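Local coordinates for protein inulin fructotransferase (Bacillus sp. snu-7, PDB 2INV) that catalyses intramolecular fructosyl transfer that cleaves inulin and releases di-fructose anhydride, acting as a lyase built on a right-handed parallel beta-helix, at residues Tyr79-Gly84 with Gly137-Asp142; Gln123-Lys128 with Thr162-Ala167; Asp132-Gly137 with Asp169-His174; Phe173-Met178 with Asp193-Asn198. One frame throughout, in Å; residues are numbered along the deposited sequence.

All four contacts join successive turns of one right-handed parallel beta-helix, and all are largely buried, yet their chemistry follows the wall they occupy. Contacts 1, 3 and 4 lie on the wall that meets a second subunit: contacts 1 and 3 share Gly137 of strand 135-146, while contacts 3 and 4 share Phe173 and His174. Contact 2, on another wall, touches no other chain of the assembly, and Lys128 and Ala167 at its end are exposed. Inward chains of contacts 1 and 2 meet in the apolar interior, Ile82 on Phe125 and Phe140 on Ile164. Outward positions include polar groups: ions by phosphonate in contact 1, an amide-carboxylate pair in contact 2, sugar-binding Arg134 and Asp193 in contacts 3 and 4.

Contact 1 (Tyr79-Gly84 with Gly137-Asp142); sequences YLTIAG and GIVFRD. With 2PO (phosphonate), chain G.
Leu80 and Ile82 alternate with Val139 and Arg141 in a parallel pairing that stacks successive coils of the right-handed parallel beta-helix, the strand axes only 3° apart. Val139 N donates to Leu80 O (2.9 Å), and Val139 O receives Ile82 N at 3.0 Å. One step on, Arg141 N reaches Ile82 O almost straight (172° at the hydrogen) and Arg141 O takes Gly84 N in the carbonyl plane. Thr81 and Ala83 turn their backbone bonds to the preceding coil, at Ala58, Ile60 and Ile62. Outward, Thr81 OG1 bonds Phe85 O of the second subunit. Arg141 leaves the backbone with CG wedged between N and carbonyl carbon (chi1 72°), and the bend at chi3 carries NE to a salt bridge with Asp142 OD2 at 3.1 Å. A water lies within donating distance of both Gly84 O (3.1 Å) and Asp142 OD2 (2.7 Å). Phosphonate O1P sits over one guanidinium face, 3.7 Å from Arg141 CZ, consistent with a mainly electrostatic attraction; Arg141 of both other subunits packs alongside. Inward, Ile82 CD1 meets Phe140 CE1 at 3.8 Å. Strand 174-181 flanks Phe140 through Ile175, and strand 123-127 sets Phe125 against Ile82 and Val127 against Phe140.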
loop_
_atom_site.group_PDB
_atom_site.type_symbol
_atom_site.label_atom_id
_atom_site.label_comp_id
_atom_site.label_asym_id
_atom_site.label_seq_id
_atom_site.Cartn_x
_atom_site.Cartn_y
_atom_site.Cartn_z
ATOM N N TYR A 79 16.406 8.144 15.190
ATOM C CA TYR A 79 16.812 7.917 13.811
ATOM C C TYR A 79 17.768 6.719 13.668
ATOM O O TYR A 79 18.665 6.725 12.825
ATOM C CB TYR A 79 17.463 9.195 13.245
ATOM C CG TYR A 79 16.900 10.515 13.779
ATOM C CD1 TYR A 79 15.583 10.916 13.518
ATOM C CD2 TYR A 79 17.711 11.388 14.517
ATOM C CE1 TYR A 79 15.101 12.163 13.977
ATOM C CE2 TYR A 79 17.234 12.623 14.970
ATOM C CZ TYR A 79 15.933 13.002 14.698
ATOM O OH TYR A 79 15.483 14.227 15.151
ATOM N N LEU A 80 17.579 5.690 14.493
ATOM C CA LEU A 80 18.415 4.487 14.423
ATOM C C LEU A 80 17.739 3.541 13.441
ATOM O O LEU A 80 16.531 3.304 13.524
ATOM C CB LEU A 80 18.519 3.794 15.791
ATOM C CG LEU A 80 19.801 3.027 16.131
ATOM C CD1 LEU A 80 19.420 1.727 16.829
ATOM C CD2 LEU A 80 20.610 2.740 14.883
ATOM N N THR A 81 18.520 3.029 12.497
ATOM C CA THR A 81 18.012 2.105 11.503
ATOM C C THR A 81 18.701 0.759 11.641
ATOM O O THR A 81 19.926 0.675 11.546
ATOM C CB THR A 81 18.276 2.600 10.058
ATOM O OG1 THR A 81 17.407 3.698 9.744
ATOM C CG2 THR A 81 18.039 1.455 9.057
ATOM N N ILE A 82 17.918 -0.286 11.869
ATOM C CA ILE A 82 18.473 -1.620 11.967
ATOM C C ILE A 82 17.829 -2.341 10.798
ATOM O O ILE A 82 16.618 -2.557 10.773
ATOM C CB ILE A 82 18.107 -2.289 13.299
ATOM C CG1 ILE A 82 18.766 -1.529 14.451
ATOM C CG2 ILE A 82 18.576 -3.746 13.303
ATOM C CD1 ILE A 82 18.367 -1.988 15.825
ATOM N N ALA A 83 18.647 -2.674 9.809
ATOM C CA ALA A 83 18.157 -3.324 8.608
ATOM C C ALA A 83 18.909 -4.585 8.213
ATOM O O ALA A 83 20.098 -4.741 8.512
ATOM C CB ALA A 83 18.187 -2.329 7.462
ATOM N N GLY A 84 18.192 -5.479 7.535
ATOM C CA GLY A 84 18.775 -6.722 7.072
ATOM C C GLY A 84 18.517 -6.854 5.587
ATOM O O GLY A 84 18.264 -5.851 4.926
ATOM N N GLY A 137 11.937 9.017 14.218
ATOM C CA GLY A 137 12.560 8.425 13.046
ATOM C C GLY A 137 13.231 7.068 13.135
ATOM O O GLY A 137 14.051 6.735 12.278
ATOM N N ILE A 138 12.912 6.267 14.146
ATOM C CA ILE A 138 13.544 4.951 14.241
ATOM C C ILE A 138 12.928 3.989 13.234
ATOM O O ILE A 138 11.704 3.903 13.099
ATOM C CB ILE A 138 13.453 4.375 15.661
ATOM C CG1 ILE A 138 14.225 5.296 16.618
ATOM C CG2 ILE A 138 14.048 2.974 15.691
ATOM C CD1 ILE A 138 14.191 4.870 18.056
ATOM N N VAL A 139 13.800 3.274 12.531
ATOM C CA VAL A 139 13.403 2.340 11.493
ATOM C C VAL A 139 13.936 0.919 11.718
ATOM O O VAL A 139 15.138 0.729 11.929
ATOM C CB VAL A 139 13.895 2.857 10.116
ATOM C CG1 VAL A 139 13.428 1.924 9.016
ATOM C CG2 VAL A 139 13.390 4.268 9.891
ATOM N N PHE A 140 13.038 -0.067 11.667
ATOM C CA PHE A 140 13.391 -1.479 11.828
ATOM C C PHE A 140 12.989 -2.131 10.519
ATOM O O PHE A 140 11.797 -2.185 10.211
ATOM C CB PHE A 140 12.571 -2.125 12.940
ATOM C CG PHE A 140 13.085 -1.857 14.322
ATOM C CD1 PHE A 140 14.128 -2.604 14.864
ATOM C CD2 PHE A 140 12.495 -0.871 15.099
ATOM C CE1 PHE A 140 14.564 -2.368 16.159
ATOM C CE2 PHE A 140 12.927 -0.629 16.395
ATOM C CZ PHE A 140 13.967 -1.384 16.926
ATOM N N ARG A 141 13.941 -2.643 9.747
ATOM C CA ARG A 141 13.529 -3.235 8.493
ATOM C C ARG A 141 14.332 -4.378 7.910
ATOM O O ARG A 141 15.525 -4.548 8.153
ATOM C CB ARG A 141 13.418 -2.143 7.435
ATOM C CG ARG A 141 14.752 -1.608 6.993
ATOM C CD ARG A 141 14.590 -0.421 6.076
ATOM N NE ARG A 141 13.903 -0.782 4.843
ATOM C CZ ARG A 141 13.591 0.090 3.890
ATOM N NH1 ARG A 141 13.908 1.373 4.035
ATOM N NH2 ARG A 141 12.968 -0.316 2.792
ATOM N N ASP A 142 13.614 -5.149 7.111
ATOM C CA ASP A 142 14.134 -6.282 6.382
ATOM C C ASP A 142 14.977 -7.317 7.116
ATOM O O ASP A 142 15.998 -7.761 6.603
ATOM C CB ASP A 142 14.881 -5.764 5.155
ATOM C CG ASP A 142 14.040 -4.785 4.343
ATOM O OD1 ASP A 142 12.891 -5.125 3.986
ATOM O OD2 ASP A 142 14.522 -3.669 4.063
HETATM P P 2PO G . 15.979 -1.017 0.575
HETATM O O1P 2PO G . 16.499 0.067 1.597
HETATM O O2P 2PO G . 16.359 -2.440 1.171
HETATM O O3P 2PO G . 16.328 -0.804 -0.860
HETATM O O HOH W 1 17.121 -3.047 4.423
#

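Contact 2 (Gln123-Lys128 with Thr162-Ala167); sequences QAFLVK and TGIEVA
Gln123 and Glu165, three residues out of step along neighbouring strands, meet on the outer face of the coil through a single side-chain bond. Gln123 NE2 donates to Glu165 OE1 at 2.8 Å; the acceptor lies in the amide plane, whereas the donor comes from above the carboxylate, 59° out of its plane. Two chain shapes make this possible. Glu165 runs extended from a CG anti to the backbone N (chi1 165°). On the other strand, chi1 (-41°) sets Gln123 CG 3.1 Å from Glu165 OE1, and the bend at chi2 turns the amide so that NE2 reaches it. The carboxylate is thus approached by both the amide and the aliphatic part of the glutamine. Leu126 runs alongside Glu165, its CD1 3.8 Å from Glu165 CG.

Beneath these contacts the backbones fix the spacing. Ala124 N bonds Thr162 O, and Phe125 N bonds Gly163 O, where both strands turn a corner. Farther on, Glu165 N reaches Phe125 O at 2.9 Å, and Glu165 O accepts Val127 N at the same length. On the inner face Val127 CB rests 3.9 Å from Val166 CG2, and the edge of the Phe125 ring faces Gly163 O.

This pairing is one step in the stacking of parallel beta-helix coils. Strand 73-75 adjoins strand 123-127 and strand 185-193 adjoins strand 162-166, while from strand 135-146 Phe140 packs on both Val127 and Ile164, and Ile138 on Val127.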
loop_
_atom_site.group_PDB
_atom_site.type_symbol
_atom_site.label_atom_id
_atom_site.label_comp_id
_atom_site.label_asym_id
_atom_site.label_seq_id
_atom_site.Cartn_x
_atom_site.Cartn_y
_atom_site.Cartn_z
ATOM N N GLN A 123 11.970 -8.590 25.766
ATOM C CA GLN A 123 12.141 -7.983 24.457
ATOM C C GLN A 123 13.532 -8.032 23.833
ATOM O O GLN A 123 14.526 -7.671 24.466
ATOM C CB GLN A 123 11.661 -6.535 24.534
ATOM C CG GLN A 123 10.386 -6.373 25.360
ATOM C CD GLN A 123 10.647 -5.964 26.803
ATOM O OE1 GLN A 123 11.645 -6.362 27.412
ATOM N NE2 GLN A 123 9.735 -5.178 27.363
ATOM N N ALA A 124 13.592 -8.462 22.574
ATOM C CA ALA A 124 14.858 -8.529 21.851
ATOM C C ALA A 124 15.301 -7.085 21.708
ATOM O O ALA A 124 16.461 -6.743 21.942
ATOM C CB ALA A 124 14.656 -9.161 20.473
ATOM N N PHE A 125 14.348 -6.242 21.329
ATOM C CA PHE A 125 14.595 -4.824 21.169
ATOM C C PHE A 125 13.599 -4.028 21.994
ATOM O O PHE A 125 12.383 -4.189 21.855
ATOM C CB PHE A 125 14.499 -4.421 19.693
ATOM C CG PHE A 125 15.583 -5.015 18.843
ATOM C CD1 PHE A 125 15.408 -6.241 18.213
ATOM C CD2 PHE A 125 16.810 -4.368 18.716
ATOM C CE1 PHE A 125 16.442 -6.813 17.472
ATOM C CE2 PHE A 125 17.840 -4.930 17.985
ATOM C CZ PHE A 125 17.654 -6.162 17.358
ATOM N N LEU A 126 14.128 -3.176 22.863
ATOM C CA LEU A 126 13.295 -2.334 23.700
ATOM C C LEU A 126 13.710 -0.902 23.453
ATOM O O LEU A 126 14.805 -0.472 23.831
ATOM C CB LEU A 126 13.462 -2.691 25.172
ATOM C CG LEU A 126 12.614 -1.877 26.156
ATOM C CD1 LEU A 126 11.135 -1.969 25.793
ATOM C CD2 LEU A 126 12.853 -2.400 27.558
ATOM N N VAL A 127 12.818 -0.184 22.785
ATOM C CA VAL A 127 13.033 1.201 22.427
ATOM C C VAL A 127 12.432 2.095 23.496
ATOM O O VAL A 127 11.222 2.074 23.731
ATOM C CB VAL A 127 12.362 1.491 21.082
ATOM C CG1 VAL A 127 12.722 2.875 20.597
ATOM C CG2 VAL A 127 12.771 0.428 20.075
ATOM N N LYS A 128 13.274 2.880 24.153
ATOM C CA LYS A 128 12.774 3.764 25.186
ATOM C C LYS A 128 13.805 4.781 25.599
ATOM O O LYS A 128 15.007 4.544 25.545
ATOM C CB LYS A 128 12.336 2.964 26.413
ATOM C CG LYS A 128 13.469 2.172 27.060
ATOM C CD LYS A 128 12.959 1.433 28.298
ATOM C CE LYS A 128 14.106 0.709 28.987
ATOM N NZ LYS A 128 13.688 0.111 30.283
ATOM N N THR A 162 9.429 -11.266 23.371
ATOM C CA THR A 162 8.861 -10.201 22.551
ATOM C C THR A 162 9.932 -9.779 21.549
ATOM O O THR A 162 11.120 -9.745 21.880
ATOM C CB THR A 162 8.422 -8.977 23.372
ATOM O OG1 THR A 162 7.371 -9.350 24.271
ATOM C CG2 THR A 162 7.890 -7.891 22.429
ATOM N N GLY A 163 9.504 -9.467 20.328
ATOM C CA GLY A 163 10.437 -9.087 19.283
ATOM C C GLY A 163 10.906 -7.646 19.335
ATOM O O GLY A 163 12.093 -7.372 19.539
ATOM N N ILE A 164 9.981 -6.720 19.110
ATOM C CA ILE A 164 10.300 -5.297 19.135
ATOM C C ILE A 164 9.249 -4.590 19.968
ATOM O O ILE A 164 8.050 -4.717 19.707
ATOM C CB ILE A 164 10.279 -4.690 17.719
ATOM C CG1 ILE A 164 11.420 -5.271 16.889
ATOM C CG2 ILE A 164 10.395 -3.167 17.794
ATOM C CD1 ILE A 164 11.393 -4.856 15.424
ATOM N N GLU A 165 9.684 -3.858 20.985
ATOM C CA GLU A 165 8.735 -3.143 21.824
ATOM C C GLU A 165 9.143 -1.702 22.043
ATOM O O GLU A 165 10.252 -1.406 22.496
ATOM C CB GLU A 165 8.557 -3.836 23.176
ATOM C CG GLU A 165 7.871 -2.958 24.193
ATOM C CD GLU A 165 7.212 -3.730 25.312
ATOM O OE1 GLU A 165 7.647 -4.866 25.600
ATOM O OE2 GLU A 165 6.243 -3.195 25.900
ATOM N N VAL A 166 8.229 -0.800 21.711
ATOM C CA VAL A 166 8.468 0.628 21.863
ATOM C C VAL A 166 7.645 1.113 23.054
ATOM O O VAL A 166 6.433 1.347 22.935
ATOM C CB VAL A 166 8.047 1.380 20.596
ATOM C CG1 VAL A 166 8.264 2.866 20.779
ATOM C CG2 VAL A 166 8.865 0.864 19.413
ATOM N N ALA A 167 8.310 1.280 24.195
ATOM C CA ALA A 167 7.636 1.691 25.419
ATOM C C ALA A 167 7.467 3.197 25.663
ATOM O O ALA A 167 6.625 3.594 26.469
ATOM C CB ALA A 167 8.338 1.061 26.603
#

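Contact 3 (Asp132-Gly137 with Asp169-His174); sequences DPRLSG and DNDSFH
Ser136 pairs with Asp171 in a short parallel bridge, Asp171 N donating to Leu135 O (2.8 Å) and Gly137 N to Asp171 O (3.0 Å). It stacks one coil of the right-handed parallel beta-helix on the next, but the pairing frays at its start. There Leu135 N and Asp169 O stand too far apart to bond, and a water spans them, accepting from Leu135 N at 2.9 Å and donating to Asp169 O at 2.7 Å.

Arg134 reaches out over this frayed end. Its CD passes Asp169 CB, and the bend at chi3 (-74°) brings the guanidinium nearly parallel to the Asp171 carboxylate, the planes 11° apart. Asp171 CB lies over one face and OD2 well out of the guanidinium plane, so no N-H points at it, and the Arg134 NH2 to Asp171 OD2 salt bridge is long at 3.9 Å. The closer charged partner is Asp193, salt-bridged to NH1. Both Arg134 and Asp193 belong to a fructose-binding pocket. Asp171 OD1 lies close to Asp193 OD2, two like charges with Arg134 beside both.

Ser136 OG lies near Asp171 O, though its proton may instead serve Phe89 O of the second subunit. A water also links this hydroxyl to Asp171 OD2. Inward, Asn170 CB lies over the face of the Phe173 ring, while the ring's rim meets Ser136 and Leu135, with Phe173 CZ touching Leu135 CB at 3.8 Å.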
loop_
_atom_site.group_PDB
_atom_site.type_symbol
_atom_site.label_atom_id
_atom_site.label_comp_id
_atom_site.label_asym_id
_atom_site.label_seq_id
_atom_site.Cartn_x
_atom_site.Cartn_y
_atom_site.Cartn_z
ATOM N N ASP A 132 13.350 14.718 27.529
ATOM C CA ASP A 132 12.660 15.224 26.389
ATOM C C ASP A 132 13.607 15.265 25.228
ATOM O O ASP A 132 14.822 15.324 25.414
ATOM C CB ASP A 132 12.044 16.570 26.735
ATOM C CG ASP A 132 10.908 16.409 27.704
ATOM O OD1 ASP A 132 10.203 15.390 27.571
ATOM O OD2 ASP A 132 10.702 17.274 28.571
ATOM N N PRO A 133 13.089 15.119 24.020
ATOM C CA PRO A 133 12.434 14.950 22.728
ATOM C C PRO A 133 11.954 13.527 22.703
ATOM O O PRO A 133 12.609 12.638 23.259
ATOM C CB PRO A 133 13.591 15.143 21.785
ATOM C CG PRO A 133 14.177 16.368 22.363
ATOM C CD PRO A 133 14.015 16.251 23.860
ATOM N N ARG A 134 10.780 13.290 22.129
ATOM C CA ARG A 134 10.333 11.918 22.080
ATOM C C ARG A 134 11.209 11.356 21.007
ATOM O O ARG A 134 11.677 12.077 20.122
ATOM C CB ARG A 134 8.909 11.773 21.594
ATOM C CG ARG A 134 7.848 12.404 22.429
ATOM C CD ARG A 134 6.555 12.281 21.647
ATOM N NE ARG A 134 6.515 13.216 20.525
ATOM C CZ ARG A 134 5.551 13.249 19.617
ATOM N NH1 ARG A 134 4.548 12.395 19.684
ATOM N NH2 ARG A 134 5.582 14.156 18.660
ATOM N N LEU A 135 11.408 10.052 21.075
ATOM C CA LEU A 135 12.214 9.368 20.095
ATOM C C LEU A 135 11.535 9.493 18.754
ATOM O O LEU A 135 10.316 9.327 18.639
ATOM C CB LEU A 135 12.367 7.910 20.486
ATOM C CG LEU A 135 13.410 7.872 21.589
ATOM C CD1 LEU A 135 13.358 6.550 22.318
ATOM C CD2 LEU A 135 14.772 8.124 20.964
ATOM N N SER A 136 12.332 9.773 17.735
ATOM C CA SER A 136 11.789 9.950 16.413
ATOM C C SER A 136 12.616 9.306 15.320
ATOM O O SER A 136 13.811 9.088 15.463
ATOM C CB SER A 136 11.628 11.448 16.139
ATOM O OG SER A 136 10.867 11.674 14.966
ATOM N N GLY A 137 11.937 9.017 14.218
ATOM C CA GLY A 137 12.560 8.425 13.046
ATOM C C GLY A 137 13.231 7.068 13.135
ATOM O O GLY A 137 14.051 6.735 12.278
ATOM N N ASP A 169 6.793 7.268 24.230
ATOM C CA ASP A 169 6.091 7.924 23.139
ATOM C C ASP A 169 7.090 8.152 22.031
ATOM O O ASP A 169 8.226 8.580 22.261
ATOM C CB ASP A 169 5.454 9.223 23.609
ATOM C CG ASP A 169 4.388 8.978 24.664
ATOM O OD1 ASP A 169 3.968 7.806 24.822
ATOM O OD2 ASP A 169 3.958 9.941 25.334
ATOM N N ASN A 170 6.653 7.850 20.821
ATOM C CA ASN A 170 7.520 7.932 19.661
ATOM C C ASN A 170 6.893 8.699 18.511
ATOM O O ASN A 170 5.673 8.793 18.395
ATOM C CB ASN A 170 7.808 6.516 19.196
ATOM C CG ASN A 170 6.534 5.692 19.063
ATOM O OD1 ASN A 170 5.997 5.527 17.968
ATOM N ND2 ASN A 170 6.032 5.194 20.189
ATOM N N ASP A 171 7.736 9.263 17.659
ATOM C CA ASP A 171 7.228 9.967 16.507
ATOM C C ASP A 171 7.900 9.528 15.223
ATOM O O ASP A 171 9.113 9.383 15.144
ATOM C CB ASP A 171 7.362 11.478 16.657
ATOM C CG ASP A 171 6.619 12.219 15.565
ATOM O OD1 ASP A 171 5.561 11.710 15.124
ATOM O OD2 ASP A 171 7.076 13.304 15.140
ATOM N N SER A 172 7.058 9.301 14.226
ATOM C CA SER A 172 7.460 8.896 12.891
ATOM C C SER A 172 8.265 7.602 12.826
ATOM O O SER A 172 9.255 7.523 12.096
ATOM C CB SER A 172 8.251 10.022 12.232
ATOM O OG SER A 172 8.117 9.956 10.825
ATOM N N PHE A 173 7.852 6.578 13.567
ATOM C CA PHE A 173 8.578 5.316 13.512
ATOM C C PHE A 173 8.166 4.594 12.241
ATOM O O PHE A 173 7.068 4.828 11.717
ATOM C CB PHE A 173 8.279 4.469 14.748
ATOM C CG PHE A 173 9.196 4.761 15.913
ATOM C CD1 PHE A 173 9.758 6.024 16.071
ATOM C CD2 PHE A 173 9.475 3.789 16.862
ATOM C CE1 PHE A 173 10.581 6.313 17.154
ATOM C CE2 PHE A 173 10.294 4.066 17.949
ATOM C CZ PHE A 173 10.851 5.332 18.101
ATOM N N HIS A 174 9.051 3.734 11.742
ATOM C CA HIS A 174 8.797 2.981 10.521
ATOM C C HIS A 174 9.221 1.529 10.721
ATOM O O HIS A 174 10.380 1.246 11.055
ATOM C CB HIS A 174 9.584 3.613 9.371
ATOM C CG HIS A 174 9.128 3.199 8.009
ATOM N ND1 HIS A 174 8.084 2.323 7.800
ATOM C CD2 HIS A 174 9.542 3.587 6.778
ATOM C CE1 HIS A 174 7.878 2.188 6.503
ATOM N NE2 HIS A 174 8.747 2.944 5.861
HETATM O O HOH W 2 3.478 10.071 20.751
HETATM O O HOH W 3 10.631 8.667 23.458
HETATM O O HOH W 4 9.438 14.277 16.108
#

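Contact 4 (Phe173-Met178 with Asp193-Asn198); sequences FHITGM and DALRVN. With FRU (beta-D-fructofuranose), chain E.
Phe173 O is gripped from two directions: Arg196 N donates to it across the strands at 3.0 Å, and a water donates at 2.7 Å. That water also donates to Ala194 O and accepts from Arg196 NH2, tying the arginine's tip back to the turn before its strand. The guanidinium then lies on the His174 ring, centres 4.2 Å apart and planes at 23°, with NH1 over one face. Thr176 CG2 covers the opposite face, so the imidazole is sandwiched. The main partner of Arg196 NH1 is nevertheless Asp199 of the second subunit, a salt bridge across the interface. Thr176 places OG1 anti to its backbone N (chi1 -176°), from where it donates to Asn198 O at 2.8 Å, approaching from 37° above the carbonyl plane. On the inner side Leu195 CD1 presses on Phe173 CB at 3.5 Å. Just before the turn, Asp193 holds a bound fructose with both oxygens: OD1 receives the sugar O4 at 2.7 Å and OD2 its O3 at 2.6 Å. As neighbouring rungs of the parallel beta-helix, strands 174-176 and 196-198 lie between strand 135-146, which bonds to His174, and strand 219-221, the next one along.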
loop_
_atom_site.group_PDB
_atom_site.type_symbol
_atom_site.label_atom_id
_atom_site.label_comp_id
_atom_site.label_asym_id
_atom_site.label_seq_id
_atom_site.Cartn_x
_atom_site.Cartn_y
_atom_site.Cartn_z
ATOM N N PHE A 173 7.852 6.578 13.567
ATOM C CA PHE A 173 8.578 5.316 13.512
ATOM C C PHE A 173 8.166 4.594 12.241
ATOM O O PHE A 173 7.068 4.828 11.717
ATOM C CB PHE A 173 8.279 4.469 14.748
ATOM C CG PHE A 173 9.196 4.761 15.913
ATOM C CD1 PHE A 173 9.758 6.024 16.071
ATOM C CD2 PHE A 173 9.475 3.789 16.862
ATOM C CE1 PHE A 173 10.581 6.313 17.154
ATOM C CE2 PHE A 173 10.294 4.066 17.949
ATOM C CZ PHE A 173 10.851 5.332 18.101
ATOM N N HIS A 174 9.051 3.734 11.742
ATOM C CA HIS A 174 8.797 2.981 10.521
ATOM C C HIS A 174 9.221 1.529 10.721
ATOM O O HIS A 174 10.380 1.246 11.055
ATOM C CB HIS A 174 9.584 3.613 9.371
ATOM C CG HIS A 174 9.128 3.199 8.009
ATOM N ND1 HIS A 174 8.084 2.323 7.800
ATOM C CD2 HIS A 174 9.542 3.587 6.778
ATOM C CE1 HIS A 174 7.878 2.188 6.503
ATOM N NE2 HIS A 174 8.747 2.944 5.861
ATOM N N ILE A 175 8.272 0.619 10.524
ATOM C CA ILE A 175 8.514 -0.813 10.680
ATOM C C ILE A 175 8.120 -1.506 9.379
ATOM O O ILE A 175 6.940 -1.785 9.168
ATOM C CB ILE A 175 7.628 -1.405 11.797
ATOM C CG1 ILE A 175 7.862 -0.670 13.122
ATOM C CG2 ILE A 175 7.898 -2.898 11.939
ATOM C CD1 ILE A 175 9.278 -0.800 13.667
ATOM N N THR A 176 9.081 -1.778 8.502
ATOM C CA THR A 176 8.732 -2.423 7.241
ATOM C C THR A 176 9.632 -3.573 6.775
ATOM O O THR A 176 10.781 -3.689 7.179
ATOM C CB THR A 176 8.624 -1.371 6.114
ATOM O OG1 THR A 176 8.202 -2.009 4.903
ATOM C CG2 THR A 176 9.967 -0.691 5.887
ATOM N N GLY A 177 9.060 -4.428 5.931
ATOM C CA GLY A 177 9.755 -5.577 5.370
ATOM C C GLY A 177 10.229 -6.621 6.356
ATOM O O GLY A 177 11.067 -7.454 6.031
HETATM N N MSE A 178 9.674 -6.607 7.559
HETATM C CA MSE A 178 10.096 -7.547 8.592
HETATM C C MSE A 178 9.481 -8.936 8.567
HETATM O O MSE A 178 8.501 -9.208 7.855
HETATM C CB MSE A 178 9.866 -6.941 9.974
HETATM C CG MSE A 178 10.504 -5.565 10.169
HETATM SE SE MSE A 178 12.258 -5.642 10.949
HETATM C CE MSE A 178 11.882 -6.944 12.327
ATOM N N ASP A 193 2.774 7.783 17.174
ATOM C CA ASP A 193 2.327 8.984 16.493
ATOM C C ASP A 193 2.976 8.988 15.104
ATOM O O ASP A 193 4.201 8.994 14.989
ATOM C CB ASP A 193 2.749 10.182 17.357
ATOM C CG ASP A 193 2.374 11.521 16.756
ATOM O OD1 ASP A 193 1.508 11.574 15.850
ATOM O OD2 ASP A 193 2.947 12.543 17.206
ATOM N N ALA A 194 2.143 8.953 14.063
ATOM C CA ALA A 194 2.605 8.929 12.674
ATOM C C ALA A 194 3.431 7.676 12.424
ATOM O O ALA A 194 4.366 7.681 11.617
ATOM C CB ALA A 194 3.431 10.167 12.364
ATOM N N LEU A 195 3.075 6.610 13.134
ATOM C CA LEU A 195 3.761 5.337 13.010
ATOM C C LEU A 195 3.369 4.629 11.737
ATOM O O LEU A 195 2.249 4.767 11.237
ATOM C CB LEU A 195 3.426 4.410 14.181
ATOM C CG LEU A 195 3.813 2.936 13.964
ATOM C CD1 LEU A 195 5.322 2.783 14.025
ATOM C CD2 LEU A 195 3.146 2.068 15.013
ATOM N N ARG A 196 4.310 3.867 11.209
ATOM C CA ARG A 196 4.028 3.112 10.022
ATOM C C ARG A 196 4.497 1.690 10.155
ATOM O O ARG A 196 5.673 1.414 10.416
ATOM C CB ARG A 196 4.666 3.738 8.808
ATOM C CG ARG A 196 3.668 4.505 7.985
ATOM C CD ARG A 196 4.388 5.157 6.872
ATOM N NE ARG A 196 5.414 6.035 7.408
ATOM C CZ ARG A 196 6.483 6.418 6.722
ATOM N NH1 ARG A 196 6.664 5.991 5.475
ATOM N NH2 ARG A 196 7.364 7.237 7.275
ATOM N N VAL A 197 3.534 0.800 9.985
ATOM C CA VAL A 197 3.735 -0.624 10.060
ATOM C C VAL A 197 3.169 -1.095 8.728
ATOM O O VAL A 197 1.960 -1.205 8.566
ATOM C CB VAL A 197 2.930 -1.181 11.247
ATOM C CG1 VAL A 197 3.025 -2.685 11.299
ATOM C CG2 VAL A 197 3.435 -0.570 12.548
ATOM N N ASN A 198 4.050 -1.352 7.768
ATOM C CA ASN A 198 3.624 -1.764 6.430
ATOM C C ASN A 198 4.579 -2.751 5.761
ATOM O O ASN A 198 5.784 -2.731 6.014
ATOM C CB ASN A 198 3.507 -0.530 5.530
ATOM C CG ASN A 198 4.860 0.039 5.159
ATOM O OD1 ASN A 198 5.603 0.510 6.026
ATOM N ND2 ASN A 198 5.196 -0.012 3.868
HETATM C C1 FRU E . 1.416 18.310 16.161
HETATM C C2 FRU E . 0.535 17.110 16.713
HETATM C C3 FRU E . 1.089 15.701 16.355
HETATM C C4 FRU E . -0.158 14.813 16.146
HETATM C C5 FRU E . -1.173 15.819 15.683
HETATM C C6 FRU E . -2.361 15.897 16.513
HETATM O O1 FRU E . 1.695 18.064 15.099
HETATM O O2 FRU E . 0.274 17.407 18.070
HETATM O O3 FRU E . 2.172 14.950 16.845
HETATM O O4 FRU E . 0.080 13.733 15.262
HETATM O O5 FRU E . -0.599 17.159 15.868
HETATM O O6 FRU E . -3.554 16.202 16.384
HETATM O O HOH W 5 5.852 6.433 15.453
HETATM O O HOH W 6 6.538 6.734 9.935
#